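Side-chain contacts in homocysteine S-methyltransferase (Escherichia coli, PDB 5DMM), which catalyses zinc-dependent methyl transfer from S-methylmethionine, or less efficiently S-adenosylmethionine, to homocysteine, yielding methionine: residues A237-L242 with L250-N255; I230-T235 with P282-A287. All blocks are in the same frame, centred on the assembly; numbering follows the deposited sequence.

Interaction 1: A237-L242 with L250-N255; sequences AALQHL and LVVYPN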
loop_
_atom_site.group_PDB
_atom_site.type_symbol
_atom_site.label_atom_id
_atom_site.label_comp_id
_atom_site.label_asym_id
_atom_site.label_seq_id
_atom_site.Cartn_x
_atom_site.Cartn_y
_atom_site.Cartn_z
ATOM N N ALA A 237 -0.015 -17.315 -10.033
ATOM C CA ALA A 237 -0.714 -18.430 -9.390
ATOM C C ALA A 237 -1.607 -17.953 -8.241
ATOM O O ALA A 237 -2.733 -18.430 -8.067
ATOM C CB ALA A 237 0.293 -19.452 -8.878
ATOM N N ALA A 238 -1.086 -17.012 -7.465
ATOM C CA ALA A 238 -1.821 -16.443 -6.340
ATOM C C ALA A 238 -3.040 -15.674 -6.821
ATOM O O ALA A 238 -4.124 -15.810 -6.252
ATOM C CB ALA A 238 -0.923 -15.537 -5.529
ATOM N N LEU A 239 -2.859 -14.862 -7.863
ATOM C CA LEU A 239 -3.964 -14.088 -8.418
ATOM C C LEU A 239 -5.026 -14.994 -9.005
ATOM O O LEU A 239 -6.216 -14.748 -8.833
ATOM C CB LEU A 239 -3.485 -13.115 -9.493
ATOM C CG LEU A 239 -2.723 -11.873 -9.034
ATOM C CD1 LEU A 239 -2.226 -11.063 -10.241
ATOM C CD2 LEU A 239 -3.605 -11.017 -8.121
ATOM N N GLN A 240 -4.599 -16.028 -9.722
ATOM C CA GLN A 240 -5.562 -16.950 -10.331
ATOM C C GLN A 240 -6.420 -17.606 -9.257
ATOM O O GLN A 240 -7.614 -17.816 -9.463
ATOM C CB GLN A 240 -4.845 -18.003 -11.185
ATOM C CG GLN A 240 -4.359 -17.455 -12.505
ATOM C CD GLN A 240 -3.414 -18.393 -13.238
ATOM O OE1 GLN A 240 -2.853 -19.324 -12.650
ATOM N NE2 GLN A 240 -3.226 -18.145 -14.535
ATOM N N HIS A 241 -5.827 -17.902 -8.103
ATOM C CA HIS A 241 -6.591 -18.496 -7.010
ATOM C C HIS A 241 -7.607 -17.492 -6.446
ATOM O O HIS A 241 -8.784 -17.826 -6.265
ATOM C CB HIS A 241 -5.650 -19.007 -5.915
ATOM C CG HIS A 241 -6.348 -19.722 -4.792
ATOM N ND1 HIS A 241 -6.990 -20.932 -4.959
ATOM C CD2 HIS A 241 -6.504 -19.394 -3.487
ATOM C CE1 HIS A 241 -7.510 -21.317 -3.806
ATOM N NE2 HIS A 241 -7.228 -20.403 -2.896
ATOM N N LEU A 242 -7.162 -16.261 -6.184
ATOM C CA LEU A 242 -8.069 -15.205 -5.733
ATOM C C LEU A 242 -9.186 -14.942 -6.747
ATOM O O LEU A 242 -10.321 -14.694 -6.374
ATOM C CB LEU A 242 -7.291 -13.913 -5.462
ATOM C CG LEU A 242 -6.338 -13.957 -4.269
ATOM C CD1 LEU A 242 -5.502 -12.686 -4.217
ATOM C CD2 LEU A 242 -7.136 -14.113 -2.964
ATOM N N LEU A 250 -8.713 -6.887 -8.175
ATOM C CA LEU A 250 -7.561 -7.454 -7.482
ATOM C C LEU A 250 -6.348 -6.544 -7.602
ATOM O O LEU A 250 -6.140 -5.885 -8.625
ATOM C CB LEU A 250 -7.228 -8.847 -8.019
ATOM C CG LEU A 250 -8.307 -9.927 -7.819
ATOM C CD1 LEU A 250 -7.804 -11.269 -8.361
ATOM C CD2 LEU A 250 -8.738 -10.050 -6.343
ATOM N N VAL A 251 -5.546 -6.540 -6.541
ATOM C CA VAL A 251 -4.373 -5.686 -6.430
ATOM C C VAL A 251 -3.099 -6.511 -6.577
ATOM O O VAL A 251 -2.990 -7.596 -6.019
ATOM C CB VAL A 251 -4.347 -4.957 -5.059
ATOM C CG1 VAL A 251 -3.138 -4.061 -4.954
ATOM C CG2 VAL A 251 -5.620 -4.163 -4.844
ATOM N N VAL A 252 -2.123 -5.992 -7.312
ATOM C CA VAL A 252 -0.867 -6.709 -7.425
ATOM C C VAL A 252 0.289 -5.734 -7.605
ATOM O O VAL A 252 0.305 -4.934 -8.531
ATOM C CB VAL A 252 -0.896 -7.750 -8.588
ATOM C CG1 VAL A 252 -1.314 -7.112 -9.917
ATOM C CG2 VAL A 252 0.448 -8.436 -8.730
ATOM N N TYR A 253 1.226 -5.768 -6.672
ATOM C CA TYR A 253 2.461 -5.035 -6.853
ATOM C C TYR A 253 3.620 -5.806 -6.236
ATOM O O TYR A 253 3.845 -5.761 -5.024
ATOM C CB TYR A 253 2.375 -3.596 -6.306
ATOM C CG TYR A 253 1.722 -3.302 -4.957
ATOM C CD1 TYR A 253 2.458 -2.707 -3.935
ATOM C CD2 TYR A 253 0.360 -3.510 -4.741
ATOM C CE1 TYR A 253 1.875 -2.374 -2.711
ATOM C CE2 TYR A 253 -0.232 -3.188 -3.517
ATOM C CZ TYR A 253 0.530 -2.615 -2.512
ATOM O OH TYR A 253 -0.041 -2.292 -1.299
ATOM N N PRO A 254 4.347 -6.544 -7.087
ATOM C CA PRO A 254 5.403 -7.451 -6.641
ATOM C C PRO A 254 6.758 -6.768 -6.528
ATOM O O PRO A 254 6.922 -5.606 -6.916
ATOM C CB PRO A 254 5.426 -8.507 -7.744
ATOM C CG PRO A 254 5.106 -7.709 -8.982
ATOM C CD PRO A 254 4.049 -6.722 -8.526
ATOM N N ASN A 255 7.723 -7.501 -5.993
ATOM C CA ASN A 255 9.099 -7.035 -5.968
ATOM C C ASN A 255 9.703 -7.100 -7.361
ATOM O O ASN A 255 9.232 -7.848 -8.219
ATOM C CB ASN A 255 9.916 -7.865 -4.989
ATOM C CG ASN A 255 9.344 -7.821 -3.591
ATOM O OD1 ASN A 255 8.782 -6.815 -3.184
ATOM N ND2 ASN A 255 9.466 -8.916 -2.859
#
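L239 and V252 meet where helix 235-243 packs on strand 250-253, the last two elements of a beta-alpha-beta unit that starts with strand 222-228, in the TIM-barrel fold of the homocysteine methyltransferases. The segment axes are 9.9 Å apart at their closest, and their N-to-C directions make an angle of 172°, so the helix runs back almost exactly antiparallel to the strand it leads into.

The side-chain contacts are all apolar, with some packing of methyls against backbone oxygens. In L239, chi1 of -74° sets CG beside the backbone N, and with chi2 extended the two methyls diverge to different strand residues. CD1 reaches CB of V252 at 3.9 Å and lies almost equally near both of that valine's methyls, the two side chains crossing at about a right angle. CD2 lies 4.2 Å from CD1 of L250. Around it, I227 of strand 222-228 and W284 of helix 281-286 also touch L239, placing it between a neighbouring strand and the next helix.

Successive strand residues face opposite ways. L250 and V252 point toward the helix, whereas V251 points away, and its side chain touches A224 and W192 of other strands of the barrel. The helix packs on the outer face of a strand that ends in Y253 of the homocysteine pocket, whose OH is hydrogen-bonded to E168 and W192.

Nearly one turn on, L242 adds a smaller patch through its CB, 4.0 Å from CD1 of L250. That same CD1 also rests 3.9 Å from the backbone O of L239.

Interaction 2: I230-T235 with P282-A287; sequences IALENT and PQWQAA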
loop_
_atom_site.group_PDB
_atom_site.type_symbol
_atom_site.label_atom_id
_atom_site.label_comp_id
_atom_site.label_asym_id
_atom_site.label_seq_id
_atom_site.Cartn_x
_atom_site.Cartn_y
_atom_site.Cartn_z
ATOM N N ILE A 230 5.887 -9.699 -3.040
ATOM C CA ILE A 230 6.036 -11.118 -3.341
ATOM C C ILE A 230 6.899 -11.247 -4.599
ATOM O O ILE A 230 6.990 -10.302 -5.385
ATOM C CB ILE A 230 4.651 -11.785 -3.538
ATOM C CG1 ILE A 230 4.767 -13.290 -3.803
ATOM C CG2 ILE A 230 3.892 -11.107 -4.677
ATOM C CD1 ILE A 230 3.412 -13.959 -4.056
ATOM N N ALA A 231 7.549 -12.396 -4.778
ATOM C CA ALA A 231 8.401 -12.625 -5.945
ATOM C C ALA A 231 7.595 -12.631 -7.235
ATOM O O ALA A 231 6.468 -13.125 -7.263
ATOM C CB ALA A 231 9.157 -13.937 -5.799
ATOM N N LEU A 232 8.179 -12.095 -8.302
ATOM C CA LEU A 232 7.514 -12.054 -9.597
ATOM C C LEU A 232 6.958 -13.411 -10.012
ATOM O O LEU A 232 5.813 -13.508 -10.453
ATOM C CB LEU A 232 8.468 -11.558 -10.680
ATOM C CG LEU A 232 8.337 -10.101 -11.117
ATOM C CD1 LEU A 232 9.261 -9.841 -12.304
ATOM C CD2 LEU A 232 6.893 -9.749 -11.462
ATOM N N GLU A 233 7.759 -14.459 -9.846
ATOM C CA GLU A 233 7.381 -15.790 -10.321
ATOM C C GLU A 233 6.231 -16.398 -9.528
ATOM O O GLU A 233 5.709 -17.440 -9.902
ATOM C CB GLU A 233 8.583 -16.741 -10.280
ATOM C CG GLU A 233 9.148 -16.992 -8.888
ATOM C CD GLU A 233 10.388 -16.166 -8.595
ATOM O OE1 GLU A 233 10.516 -15.048 -9.146
ATOM O OE2 GLU A 233 11.242 -16.641 -7.813
ATOM N N ASN A 234 5.839 -15.756 -8.432
ATOM C CA ASN A 234 4.801 -16.315 -7.570
ATOM C C ASN A 234 3.466 -15.564 -7.641
ATOM O O ASN A 234 2.491 -15.943 -6.979
ATOM C CB ASN A 234 5.306 -16.357 -6.122
ATOM C CG ASN A 234 6.460 -17.326 -5.946
ATOM O OD1 ASN A 234 6.548 -18.324 -6.655
ATOM N ND2 ASN A 234 7.345 -17.039 -4.999
ATOM N N THR A 235 3.418 -14.523 -8.465
ATOM C CA THR A 235 2.242 -13.656 -8.540
ATOM C C THR A 235 1.045 -14.267 -9.256
ATOM O O THR A 235 -0.062 -14.231 -8.743
ATOM C CB THR A 235 2.562 -12.336 -9.247
ATOM O OG1 THR A 235 3.099 -12.606 -10.547
ATOM C CG2 THR A 235 3.574 -11.535 -8.431
ATOM N N PRO A 282 -0.523 -8.808 -19.153
ATOM C CA PRO A 282 -1.660 -9.572 -19.696
ATOM C C PRO A 282 -2.109 -10.763 -18.830
ATOM O O PRO A 282 -3.322 -10.941 -18.688
ATOM C CB PRO A 282 -1.140 -10.057 -21.059
ATOM C CG PRO A 282 -0.083 -9.090 -21.418
ATOM C CD PRO A 282 0.578 -8.700 -20.127
ATOM N N GLN A 283 -1.188 -11.554 -18.280
ATOM C CA GLN A 283 -1.559 -12.662 -17.398
ATOM C C GLN A 283 -2.322 -12.143 -16.186
ATOM O O GLN A 283 -3.318 -12.724 -15.767
ATOM C CB GLN A 283 -0.349 -13.417 -16.856
ATOM C CG GLN A 283 0.442 -14.273 -17.790
ATOM C CD GLN A 283 1.810 -14.547 -17.192
ATOM O OE1 GLN A 283 1.924 -14.949 -16.027
ATOM N NE2 GLN A 283 2.859 -14.277 -17.966
ATOM N N TRP A 284 -1.804 -11.069 -15.601
ATOM C CA TRP A 284 -2.405 -10.505 -14.390
ATOM C C TRP A 284 -3.799 -9.974 -14.650
ATOM O O TRP A 284 -4.720 -10.238 -13.870
ATOM C CB TRP A 284 -1.525 -9.384 -13.829
ATOM C CG TRP A 284 -0.256 -9.866 -13.255
ATOM C CD1 TRP A 284 0.077 -11.159 -12.953
ATOM C CD2 TRP A 284 0.870 -9.066 -12.890
ATOM N NE1 TRP A 284 1.346 -11.208 -12.428
ATOM C CE2 TRP A 284 1.853 -9.936 -12.376
ATOM C CE3 TRP A 284 1.143 -7.695 -12.958
ATOM C CZ2 TRP A 284 3.104 -9.481 -11.943
ATOM C CZ3 TRP A 284 2.387 -7.243 -12.531
ATOM C CH2 TRP A 284 3.348 -8.133 -12.026
ATOM N N GLN A 285 -3.957 -9.225 -15.740
ATOM C CA GLN A 285 -5.244 -8.625 -16.052
ATOM C C GLN A 285 -6.282 -9.711 -16.322
ATOM O O GLN A 285 -7.445 -9.582 -15.939
ATOM C CB GLN A 285 -5.132 -7.693 -17.255
ATOM C CG GLN A 285 -6.451 -7.059 -17.677
ATOM C CD GLN A 285 -6.278 -5.977 -18.732
ATOM O OE1 GLN A 285 -5.164 -5.519 -18.992
ATOM N NE2 GLN A 285 -7.386 -5.553 -19.338
ATOM N N ALA A 286 -5.845 -10.785 -16.969
ATOM C CA ALA A 286 -6.731 -11.896 -17.269
ATOM C C ALA A 286 -7.136 -12.624 -15.989
ATOM O O ALA A 286 -8.121 -13.363 -15.979
ATOM C CB ALA A 286 -6.069 -12.868 -18.243
ATOM N N ALA A 287 -6.364 -12.433 -14.922
ATOM C CA ALA A 287 -6.672 -13.053 -13.639
ATOM C C ALA A 287 -7.396 -12.097 -12.700
ATOM O O ALA A 287 -7.459 -12.351 -11.507
ATOM C CB ALA A 287 -5.405 -13.574 -12.972
#
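OG1 of T235 is gripped from two directions, accepting the indole N-H of W284 and donating to the backbone O of L232. This polar junction lies in the TIM barrel, where the loop after strand 222-228 turns into helix 235-243 and meets helix 281-286, the following helix of the barrel's outer layer.

The bond across the contact, W284 NE1 to T235 OG1, measures 2.9 Å. Its N-H...O angle of 137° shows that it is bent, and the hydroxyl oxygen is tilted 18° out of the indole plane. The direction of the second bond is also settled: T235 OG1 donates to L232 O at 2.9 Å, in the carbonyl plane and with a C=O...O angle of 150°. That carbonyl oxygen accepts from T235 N as well, at 3.3 Å, so the same carbonyl helps hold both the turn and the threonine rotation. The first torsion of T235 puts OG1 between the backbone N and the carbonyl carbon, from where it can serve both L232 and W284.

Apolar contact continues along the same edge of the indole. L232 crosses W284 at about a right angle and sets its CD2 methyl near the ring plane, beside the benzo part. P254, from the loop following strand 250-253, touches both T235 and W284, while the ring of Y280 meets that of the tryptophan. All three residues that touch here are buried, so the indole N-H and the threonine hydroxyl find protein partners within the packing. Where leucine and indole meet, L232 CD2 is 3.8 Å from W284 CZ2 and 3.9 Å from W284 CH2.

Both interactions are buried, their centres about 6 Å apart, and both use helix 235-243 or the turn leading into it. Interaction 1 has only apolar side-chain contacts and joins that helix to strand 250-253; interaction 2 joins the preceding loop to helix 281-286 and adds to apolar packing one hydrogen bond across the contact, supported by another within the loop. Along the chain, interaction 1 is nested inside the loop closed by interaction 2. They also meet directly: N255 N lies 3.0 Å from I230 O, a probable hydrogen bond, and P254 CG packs 3.5 Å from W284 CH2. Through its contacts with L239 and V252, the W284 side chain belongs to the surroundings of both.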